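Local coordinates for protein glucoamylase (Thermoanaerobacterium thermosaccharolyticum, PDB 1LF6) that hydrolyses terminal alpha-1,4-linked glucose units one after another from the non-reducing ends of starch-like chains, probably releasing beta-D-glucose, at residues I159-Y169 with M180-T188. Residues are numbered along the deposited sequence; the frame is centred on the assembly and turned at random.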
ATOM      1  N   ILE A 159     -14.356   5.303  12.700  1.00 24.77           N
ATOM      2  CA  ILE A 159     -15.223   5.495  11.551  1.00 26.38           C
ATOM      3  C   ILE A 159     -14.903   6.727  10.720  1.00 26.11           C
ATOM      4  O   ILE A 159     -14.676   7.822  11.247  1.00 25.92           O
ATOM      5  CB  ILE A 159     -16.697   5.511  11.995  1.00 28.42           C
ATOM      6  CG1 ILE A 159     -16.982   4.242  12.802  1.00 29.21           C
ATOM      7  CG2 ILE A 159     -17.623   5.576  10.778  1.00 26.52           C
ATOM      8  CD1 ILE A 159     -18.316   4.245  13.500  1.00 32.14           C
ATOM      9  N   LYS A 160     -14.883   6.524   9.408  1.00 26.06           N
ATOM     10  CA  LYS A 160     -14.579   7.573   8.448  1.00 26.25           C
ATOM     11  C   LYS A 160     -13.252   8.282   8.709  1.00 25.82           C
ATOM     12  O   LYS A 160     -13.187   9.507   8.779  1.00 24.70           O
ATOM     13  CB  LYS A 160     -15.719   8.588   8.375  1.00 27.58           C
ATOM     14  CG  LYS A 160     -16.888   8.120   7.528  1.00 31.37           C
ATOM     15  CD  LYS A 160     -17.715   9.304   7.047  1.00 33.79           C
ATOM     16  CE  LYS A 160     -18.640   8.905   5.915  1.00 37.40           C
ATOM     17  NZ  LYS A 160     -19.323  10.090   5.324  1.00 38.63           N
ATOM     18  N   ASN A 161     -12.200   7.483   8.853  1.00 24.61           N
ATOM     19  CA  ASN A 161     -10.839   7.981   9.058  1.00 25.90           C
ATOM     20  C   ASN A 161     -10.544   8.852  10.274  1.00 25.99           C
ATOM     21  O   ASN A 161      -9.663   9.706  10.214  1.00 25.71           O
ATOM     22  CB  ASN A 161     -10.373   8.725   7.804  1.00 23.84           C
ATOM     23  CG  ASN A 161     -10.444   7.860   6.563  1.00 24.42           C
ATOM     24  OD1 ASN A 161     -11.233   8.120   5.657  1.00 29.93           O
ATOM     25  ND2 ASN A 161      -9.624   6.821   6.521  1.00 19.16           N
ATOM     26  N   GLN A 162     -11.264   8.651  11.372  1.00 27.41           N
ATOM     27  CA  GLN A 162     -10.992   9.436  12.573  1.00 28.85           C
ATOM     28  C   GLN A 162     -11.389   8.679  13.830  1.00 28.76           C
ATOM     29  O   GLN A 162     -12.464   8.083  13.903  1.00 29.39           O
ATOM     30  CB  GLN A 162     -11.694  10.802  12.523  1.00 29.99           C
ATOM     31  CG  GLN A 162     -13.173  10.798  12.821  1.00 31.78           C
ATOM     32  CD  GLN A 162     -13.720  12.206  12.982  1.00 32.68           C
ATOM     33  OE1 GLN A 162     -13.686  13.006  12.046  1.00 31.09           O
ATOM     34  NE2 GLN A 162     -14.224  12.516  14.175  1.00 32.72           N
ATOM     35  N   GLY A 163     -10.502   8.697  14.818  1.00 28.60           N
ATOM     36  CA  GLY A 163     -10.763   7.994  16.058  1.00 30.64           C
ATOM     37  C   GLY A 163     -11.605   8.759  17.053  1.00 30.52           C
ATOM     38  O   GLY A 163     -12.201   8.163  17.952  1.00 31.34           O
ATOM     39  N   SER A 164     -11.662  10.077  16.894  1.00 29.64           N
ATOM     40  CA  SER A 164     -12.430  10.919  17.803  1.00 27.92           C
ATOM     41  C   SER A 164     -13.903  10.952  17.425  1.00 27.44           C
ATOM     42  O   SER A 164     -14.278  10.651  16.287  1.00 25.94           O
ATOM     43  CB  SER A 164     -11.881  12.348  17.789  1.00 27.33           C
ATOM     44  OG  SER A 164     -12.175  12.983  16.559  1.00 26.88           O
ATOM     45  N   TYR A 165     -14.726  11.328  18.397  1.00 27.37           N
ATOM     46  CA  TYR A 165     -16.169  11.433  18.223  1.00 27.75           C
ATOM     47  C   TYR A 165     -16.839  10.224  17.570  1.00 27.36           C
ATOM     48  O   TYR A 165     -17.657  10.368  16.662  1.00 26.85           O
ATOM     49  CB  TYR A 165     -16.513  12.695  17.428  1.00 28.57           C
ATOM     50  CG  TYR A 165     -17.850  13.294  17.800  1.00 29.54           C
ATOM     51  CD1 TYR A 165     -18.037  13.918  19.036  1.00 29.38           C
ATOM     52  CD2 TYR A 165     -18.931  13.237  16.921  1.00 28.82           C
ATOM     53  CE1 TYR A 165     -19.272  14.472  19.384  1.00 27.96           C
ATOM     54  CE2 TYR A 165     -20.168  13.785  17.258  1.00 28.55           C
ATOM     55  CZ  TYR A 165     -20.330  14.402  18.490  1.00 29.46           C
ATOM     56  OH  TYR A 165     -21.551  14.938  18.824  1.00 28.46           O
ATOM     57  N   ASN A 166     -16.487   9.032  18.034  1.00 27.59           N
ATOM     58  CA  ASN A 166     -17.098   7.807  17.530  1.00 29.39           C
ATOM     59  C   ASN A 166     -18.220   7.465  18.506  1.00 30.23           C
ATOM     60  O   ASN A 166     -17.981   7.326  19.705  1.00 31.21           O
ATOM     61  CB  ASN A 166     -16.072   6.670  17.498  1.00 27.67           C
ATOM     62  CG  ASN A 166     -15.288   6.623  16.195  1.00 29.01           C
ATOM     63  OD1 ASN A 166     -15.691   5.959  15.239  1.00 28.42           O
ATOM     64  ND2 ASN A 166     -14.170   7.340  16.150  1.00 28.08           N
ATOM     65  N   GLU A 167     -19.441   7.342  17.998  1.00 33.42           N
ATOM     66  CA  GLU A 167     -20.583   7.026  18.845  1.00 35.84           C
ATOM     67  C   GLU A 167     -20.748   5.521  18.990  1.00 37.26           C
ATOM     68  O   GLU A 167     -20.940   4.814  18.002  1.00 39.00           O
ATOM     69  CB  GLU A 167     -21.864   7.623  18.260  1.00 38.01           C
ATOM     70  CG  GLU A 167     -23.059   7.575  19.208  1.00 42.18           C
ATOM     71  CD  GLU A 167     -24.323   8.133  18.585  1.00 44.26           C
ATOM     72  OE1 GLU A 167     -24.243   9.184  17.919  1.00 44.65           O
ATOM     73  OE2 GLU A 167     -25.401   7.526  18.769  1.00 47.13           O
ATOM     74  N   GLY A 168     -20.670   5.036  20.225  1.00 37.53           N
ATOM     75  CA  GLY A 168     -20.820   3.615  20.473  1.00 37.19           C
ATOM     76  C   GLY A 168     -22.027   3.307  21.339  1.00 37.63           C
ATOM     77  O   GLY A 168     -22.377   4.083  22.230  1.00 38.10           O
ATOM     78  N   TYR A 169     -22.664   2.172  21.071  1.00 37.19           N
ATOM     79  CA  TYR A 169     -23.833   1.736  21.822  1.00 36.97           C
ATOM     80  C   TYR A 169     -24.089   0.247  21.601  1.00 37.66           C
ATOM     81  O   TYR A 169     -23.403  -0.398  20.805  1.00 36.46           O
ATOM     82  CB  TYR A 169     -25.057   2.563  21.419  1.00 36.13           C
ATOM     83  CG  TYR A 169     -25.328   2.597  19.934  1.00 35.03           C
ATOM     84  CD1 TYR A 169     -26.309   1.787  19.364  1.00 35.25           C
ATOM     85  CD2 TYR A 169     -24.612   3.452  19.097  1.00 35.06           C
ATOM     86  CE1 TYR A 169     -26.575   1.833  17.996  1.00 35.30           C
ATOM     87  CE2 TYR A 169     -24.866   3.504  17.732  1.00 33.84           C
ATOM     88  CZ  TYR A 169     -25.847   2.697  17.189  1.00 34.89           C
ATOM     89  OH  TYR A 169     -26.105   2.765  15.841  1.00 34.33           O
ATOM     90  N   MET A 180     -22.510  -1.726  18.601  1.00 33.09           N
ATOM     91  CA  MET A 180     -22.624  -0.844  17.447  1.00 33.88           C
ATOM     92  C   MET A 180     -21.744   0.396  17.545  1.00 34.45           C
ATOM     93  O   MET A 180     -21.415   0.857  18.638  1.00 33.91           O
ATOM     94  CB  MET A 180     -24.079  -0.399  17.277  1.00 33.99           C
ATOM     95  CG  MET A 180     -25.097  -1.525  17.370  1.00 34.30           C
ATOM     96  SD  MET A 180     -24.897  -2.756  16.076  1.00 33.67           S
ATOM     97  CE  MET A 180     -25.430  -1.796  14.657  1.00 34.42           C
ATOM     98  N   ALA A 181     -21.379   0.936  16.386  1.00 35.02           N
ATOM     99  CA  ALA A 181     -20.565   2.142  16.305  1.00 35.39           C
ATOM    100  C   ALA A 181     -21.012   2.904  15.069  1.00 36.29           C
ATOM    101  O   ALA A 181     -21.357   2.300  14.052  1.00 35.00           O
ATOM    102  CB  ALA A 181     -19.088   1.783  16.199  1.00 34.86           C
ATOM    103  N   LYS A 182     -21.018   4.229  15.150  1.00 37.29           N
ATOM    104  CA  LYS A 182     -21.437   5.020  14.008  1.00 39.45           C
ATOM    105  C   LYS A 182     -20.827   6.411  13.970  1.00 40.39           C
ATOM    106  O   LYS A 182     -20.335   6.931  14.974  1.00 39.65           O
ATOM    107  CB  LYS A 182     -22.968   5.124  13.977  1.00 41.17           C
ATOM    108  CG  LYS A 182     -23.581   5.833  15.177  1.00 42.60           C
ATOM    109  CD  LYS A 182     -23.981   7.269  14.854  1.00 44.07           C
ATOM    110  CE  LYS A 182     -25.178   7.312  13.917  1.00 44.53           C
ATOM    111  NZ  LYS A 182     -25.598   8.705  13.611  1.00 43.82           N
ATOM    112  N   ARG A 183     -20.848   6.988  12.777  1.00 42.24           N
ATOM    113  CA  ARG A 183     -20.349   8.329  12.525  1.00 45.07           C
ATOM    114  C   ARG A 183     -20.853   8.648  11.128  1.00 45.85           C
ATOM    115  O   ARG A 183     -20.486   7.980  10.162  1.00 46.38           O
ATOM    116  CB  ARG A 183     -18.822   8.380  12.549  1.00 47.57           C
ATOM    117  CG  ARG A 183     -18.307   9.806  12.629  1.00 50.45           C
ATOM    118  CD  ARG A 183     -16.968   9.989  11.944  1.00 52.81           C
ATOM    119  NE  ARG A 183     -16.812  11.382  11.538  1.00 55.40           N
ATOM    120  CZ  ARG A 183     -15.885  11.827  10.696  1.00 56.89           C
ATOM    121  NH1 ARG A 183     -15.836  13.117  10.394  1.00 58.27           N
ATOM    122  NH2 ARG A 183     -15.008  10.989  10.158  1.00 56.49           N
ATOM    123  N   ASP A 184     -21.700   9.663  11.027  1.00 46.67           N
ATOM    124  CA  ASP A 184     -22.283  10.040   9.752  1.00 48.68           C
ATOM    125  C   ASP A 184     -23.099   8.869   9.210  1.00 48.69           C
ATOM    126  O   ASP A 184     -23.890   8.268   9.936  1.00 50.83           O
ATOM    127  CB  ASP A 184     -21.200  10.444   8.742  1.00 50.47           C
ATOM    128  CG  ASP A 184     -20.577  11.788   9.064  1.00 52.66           C
ATOM    129  OD1 ASP A 184     -21.334  12.722   9.415  1.00 55.04           O
ATOM    130  OD2 ASP A 184     -19.340  11.923   8.963  1.00 54.62           O
ATOM    131  N   ASN A 185     -22.898   8.537   7.941  1.00 47.02           N
ATOM    132  CA  ASN A 185     -23.641   7.454   7.310  1.00 45.20           C
ATOM    133  C   ASN A 185     -22.981   6.080   7.426  1.00 42.78           C
ATOM    134  O   ASN A 185     -23.400   5.138   6.756  1.00 42.76           O
ATOM    135  CB  ASN A 185     -23.853   7.783   5.836  1.00 46.69           C
ATOM    136  CG  ASN A 185     -22.547   8.019   5.108  1.00 48.87           C
ATOM    137  OD1 ASN A 185     -21.777   8.914   5.463  1.00 50.75           O
ATOM    138  ND2 ASN A 185     -22.284   7.210   4.086  1.00 51.31           N
ATOM    139  N   VAL A 186     -21.961   5.954   8.268  1.00 39.73           N
ATOM    140  CA  VAL A 186     -21.284   4.669   8.405  1.00 37.39           C
ATOM    141  C   VAL A 186     -21.515   3.989   9.749  1.00 36.12           C
ATOM    142  O   VAL A 186     -21.194   4.541  10.800  1.00 36.89           O
ATOM    143  CB  VAL A 186     -19.762   4.817   8.183  1.00 37.76           C
ATOM    144  CG1 VAL A 186     -19.083   3.458   8.310  1.00 35.93           C
ATOM    145  CG2 VAL A 186     -19.493   5.417   6.813  1.00 36.95           C
ATOM    146  N   TYR A 187     -22.060   2.776   9.706  1.00 34.01           N
ATOM    147  CA  TYR A 187     -22.339   2.006  10.916  1.00 33.92           C
ATOM    148  C   TYR A 187     -21.607   0.668  10.909  1.00 32.55           C
ATOM    149  O   TYR A 187     -21.438   0.045   9.860  1.00 33.85           O
ATOM    150  CB  TYR A 187     -23.842   1.718  11.038  1.00 34.14           C
ATOM    151  CG  TYR A 187     -24.728   2.929  11.216  1.00 35.87           C
ATOM    152  CD1 TYR A 187     -25.329   3.199  12.446  1.00 36.48           C
ATOM    153  CD2 TYR A 187     -24.992   3.788  10.151  1.00 36.66           C
ATOM    154  CE1 TYR A 187     -26.173   4.294  12.611  1.00 37.27           C
ATOM    155  CE2 TYR A 187     -25.835   4.888  10.305  1.00 37.40           C
ATOM    156  CZ  TYR A 187     -26.421   5.134  11.536  1.00 38.17           C
ATOM    157  OH  TYR A 187     -27.248   6.225  11.686  1.00 40.31           O
ATOM    158  N   THR A 188     -21.186   0.228  12.089  1.00 31.33           N
ATOM    159  CA  THR A 188     -20.516  -1.054  12.234  1.00 29.31           C
ATOM    160  C   THR A 188     -21.233  -1.849  13.318  1.00 30.10           C
ATOM    161  O   THR A 188     -21.750  -1.284  14.288  1.00 29.07           O
ATOM    162  CB  THR A 188     -19.032  -0.904  12.636  1.00 29.74           C
ATOM    163  OG1 THR A 188     -18.938  -0.442  13.991  1.00 27.08           O
ATOM    164  CG2 THR A 188     -18.328   0.078  11.706  1.00 28.95           C
TER
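Glu167 pairs with Lys182, and Tyr169 with Met180, as antiparallel hydrogen-bonded pairs of a beta hairpin; strands 166-169 and 180-183 run at 154°, their axes 4.7 Å apart. Gly168 faces Ala181 between them. A type II' turn, Arg183 to Val186, leads from strand 180-183 into strand 186-188, and the loop before strand 166-169 packs on it, illustrating how a loop can close against a turn. Tyr169, its CG wedged between backbone N and carbonyl carbon (chi1 53°), lays one ring face over Met180 CB, a CH-pi contact at 3.6 Å from the centroid; its hydroxyl bonds Asp254. Beside it, the extended Glu167 chain runs alongside Lys182. From the loop, Ile159 CG2 presses tightly on Val186 CB (3.4 Å). The Gln162 amide lies over one guanidinium face of Arg183, 33° from parallel, though modelled too close to rely on; Gln162 NE2 bonds Ser164 O (2.8 Å). Arg183 NH2 gives Ile159 O a weak hydrogen bond (3.4 Å). An alanine replacing Gln162 would probably leave Ser164 O without this donor and take the amide from over that face. Lys160 NZ donates a hydrogen bond to Asn185 OD1, in its carbonyl plane, at 2.7 Å. Backbone pairing thus sets the hairpin register, while polar side chains tie loop to turn.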